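Local coordinates for protein putative N-acetylmuramoyl-L-alanine amidase (PDB 7D55) that probably binds the enterococcal cell wall, as the tetrameric cell binding domain of a phage endolysin that is a putative N-acetylmuramoyl-L-alanine amidase, at residues L4-I9 with Y60-W65. Sequence-based numbering, arbitrary orientation.
Sequences LYERPI and YSQKEW
E6 and Q62 meet at the more open side of this contact. NE2 of Q62 donates to OE2 of E6 at 2.8 Å, and the bond is nearly straight (171°). The oxygen lies in the amide plane of Q62, but the amide comes from above the carboxylate, with the two planes almost perpendicular. Both chains run extended beyond CG (chi2 172° in E6), which carries the two groups out to meet, and cross at about a right angle. The other carboxylate oxygen, OE1, accepts a hydrogen bond from a water that in turn accepts from the backbone N of Q62. Each carboxylate oxygen is thus tied to Q62, one directly and one through water.

On the buried side, CZ3 of W65 lies 3.6 Å from CG of Y5. The two rings meet obliquely, their planes 56° apart. W65 also lies flat against Y60: CZ2 of W65 sits over the centre of the Y60 ring. CB of Y5 also touches CB of Y60 at 3.9 Å.

Here the loop leaves the short strand 59-60, which runs parallel to strand 3-9 at one edge of the mixed sheet within this chain. N of Y60 donates to O of L4 at 2.9 Å. The CA of Y5 makes a CA-H...O contact with O of Y60 at 3.3 Å.

The turn itself is held from within. OG of S61 accepts from N of K63, an ST turn, while N of S61 donates to OE2 of E64. O of S61 accepts from the backbone N of both E64 and W65, and CB of W65 points toward the strand. Further out, OH of Y5 bonds to E76 of helix 71-78, and OH of Y60 to D47 of the second subunit. V44 of that subunit packs on W65.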
loop_
_atom_site.group_PDB
_atom_site.type_symbol
_atom_site.label_atom_id
_atom_site.label_comp_id
_atom_site.label_asym_id
_atom_site.label_seq_id
_atom_site.Cartn_x
_atom_site.Cartn_y
_atom_site.Cartn_z
ATOM N N LEU A 4 8.452 -8.426 -9.468
ATOM C CA LEU A 4 8.034 -8.646 -10.843
ATOM C C LEU A 4 8.065 -10.142 -11.106
ATOM O O LEU A 4 8.884 -10.869 -10.535
ATOM C CB LEU A 4 8.990 -7.962 -11.822
ATOM C CG LEU A 4 8.977 -6.429 -11.777
ATOM C CD1 LEU A 4 10.241 -5.842 -12.411
ATOM C CD2 LEU A 4 7.722 -5.915 -12.469
ATOM N N TYR A 5 7.170 -10.604 -11.973
ATOM C CA TYR A 5 7.137 -12.017 -12.331
ATOM C C TYR A 5 6.486 -12.139 -13.697
ATOM O O TYR A 5 5.935 -11.177 -14.232
ATOM C CB TYR A 5 6.394 -12.865 -11.281
ATOM C CG TYR A 5 4.922 -12.543 -11.140
ATOM C CD1 TYR A 5 4.494 -11.497 -10.332
ATOM C CD2 TYR A 5 3.956 -13.300 -11.805
ATOM C CE1 TYR A 5 3.141 -11.206 -10.192
ATOM C CE2 TYR A 5 2.594 -13.021 -11.664
ATOM C CZ TYR A 5 2.199 -11.973 -10.862
ATOM O OH TYR A 5 0.858 -11.680 -10.731
ATOM N N GLU A 6 6.552 -13.339 -14.261
ATOM C CA GLU A 6 5.896 -13.615 -15.529
ATOM C C GLU A 6 4.824 -14.674 -15.323
ATOM O O GLU A 6 4.979 -15.567 -14.488
ATOM C CB GLU A 6 6.915 -14.110 -16.553
ATOM C CG GLU A 6 7.870 -13.016 -17.002
ATOM C CD GLU A 6 8.995 -13.540 -17.871
ATOM O OE1 GLU A 6 10.169 -13.381 -17.496
ATOM O OE2 GLU A 6 8.712 -14.113 -18.929
ATOM N N ARG A 7 3.743 -14.585 -16.099
ATOM C CA ARG A 7 2.650 -15.542 -15.992
ATOM C C ARG A 7 1.928 -15.626 -17.333
ATOM O O ARG A 7 2.047 -14.714 -18.170
ATOM C CB ARG A 7 1.685 -15.169 -14.852
ATOM C CG ARG A 7 1.021 -13.816 -15.014
ATOM C CD ARG A 7 -0.435 -13.968 -15.428
ATOM N NE ARG A 7 -1.209 -14.606 -14.366
ATOM C CZ ARG A 7 -1.915 -15.728 -14.492
ATOM N NH1 ARG A 7 -1.981 -16.366 -15.661
ATOM N NH2 ARG A 7 -2.571 -16.207 -13.436
ATOM N N PRO A 8 1.200 -16.716 -17.588
ATOM C CA PRO A 8 0.597 -16.904 -18.917
ATOM C C PRO A 8 -0.571 -15.966 -19.196
ATOM O O PRO A 8 -1.320 -15.557 -18.299
ATOM C CB PRO A 8 0.126 -18.363 -18.893
ATOM C CG PRO A 8 0.973 -19.013 -17.852
ATOM C CD PRO A 8 1.147 -17.959 -16.790
ATOM N N ILE A 9 -0.748 -15.676 -20.485
ATOM C CA ILE A 9 -1.820 -14.821 -20.973
ATOM C C ILE A 9 -2.279 -15.371 -22.315
ATOM O O ILE A 9 -1.492 -15.945 -23.073
ATOM C CB ILE A 9 -1.370 -13.334 -21.074
ATOM C CG1 ILE A 9 -2.533 -12.428 -21.461
ATOM C CG2 ILE A 9 -0.242 -13.166 -22.080
ATOM C CD1 ILE A 9 -2.228 -10.953 -21.286
ATOM N N TYR A 60 10.811 -12.980 -10.435
ATOM C CA TYR A 60 10.669 -14.414 -10.602
ATOM C C TYR A 60 10.551 -14.676 -12.092
ATOM O O TYR A 60 9.617 -14.187 -12.741
ATOM C CB TYR A 60 9.441 -14.920 -9.858
ATOM C CG TYR A 60 9.558 -14.793 -8.359
ATOM C CD1 TYR A 60 9.200 -13.614 -7.723
ATOM C CD2 TYR A 60 10.031 -15.845 -7.583
ATOM C CE1 TYR A 60 9.298 -13.483 -6.359
ATOM C CE2 TYR A 60 10.122 -15.728 -6.211
ATOM C CZ TYR A 60 9.760 -14.542 -5.603
ATOM O OH TYR A 60 9.843 -14.411 -4.233
ATOM N N SER A 61 11.510 -15.407 -12.635
ATOM C CA SER A 61 11.502 -15.722 -14.049
ATOM C C SER A 61 10.724 -17.011 -14.273
ATOM O O SER A 61 10.298 -17.689 -13.330
ATOM C CB SER A 61 12.930 -15.873 -14.560
ATOM O OG SER A 61 13.403 -17.179 -14.294
ATOM N N GLN A 62 10.581 -17.387 -15.545
ATOM C CA GLN A 62 9.906 -18.636 -15.880
ATOM C C GLN A 62 10.701 -19.874 -15.492
ATOM O O GLN A 62 10.166 -20.981 -15.581
ATOM C CB GLN A 62 9.577 -18.685 -17.368
ATOM C CG GLN A 62 8.488 -17.707 -17.783
ATOM C CD GLN A 62 8.184 -17.821 -19.258
ATOM O OE1 GLN A 62 7.912 -18.911 -19.749
ATOM N NE2 GLN A 62 8.236 -16.696 -19.975
ATOM N N LYS A 63 11.967 -19.726 -15.099
ATOM C CA LYS A 63 12.681 -20.854 -14.518
ATOM C C LYS A 63 12.076 -21.247 -13.175
ATOM O O LYS A 63 11.976 -22.439 -12.860
ATOM C CB LYS A 63 14.164 -20.506 -14.382
ATOM C CG LYS A 63 15.016 -21.609 -13.787
ATOM C CD LYS A 63 16.498 -21.258 -13.848
ATOM C CE LYS A 63 17.362 -22.408 -13.331
ATOM N NZ LYS A 63 16.935 -22.836 -11.964
ATOM N N GLU A 64 11.637 -20.261 -12.387
ATOM C CA GLU A 64 11.106 -20.454 -11.039
ATOM C C GLU A 64 9.592 -20.670 -11.031
ATOM O O GLU A 64 9.084 -21.566 -10.345
ATOM C CB GLU A 64 11.430 -19.225 -10.178
ATOM C CG GLU A 64 12.895 -19.029 -9.817
ATOM C CD GLU A 64 13.682 -18.274 -10.876
ATOM O OE1 GLU A 64 14.750 -18.776 -11.293
ATOM O OE2 GLU A 64 13.243 -17.174 -11.281
ATOM N N TRP A 65 8.852 -19.834 -11.753
ATOM C CA TRP A 65 7.393 -19.861 -11.737
ATOM C C TRP A 65 6.913 -20.105 -13.156
ATOM O O TRP A 65 7.180 -19.292 -14.044
ATOM C CB TRP A 65 6.835 -18.523 -11.253
ATOM C CG TRP A 65 7.030 -18.186 -9.806
ATOM C CD1 TRP A 65 7.764 -18.864 -8.874
ATOM C CD2 TRP A 65 6.456 -17.067 -9.132
ATOM N NE1 TRP A 65 7.684 -18.221 -7.651
ATOM C CE2 TRP A 65 6.885 -17.116 -7.787
ATOM C CE3 TRP A 65 5.628 -16.022 -9.539
ATOM C CZ2 TRP A 65 6.502 -16.156 -6.847
ATOM C CZ3 TRP A 65 5.248 -15.076 -8.611
ATOM C CH2 TRP A 65 5.686 -15.145 -7.279
HETATM O O HOH W 1 11.488 -15.790 -17.723
HETATM O O HOH W 2 7.416 -16.361 -13.968
#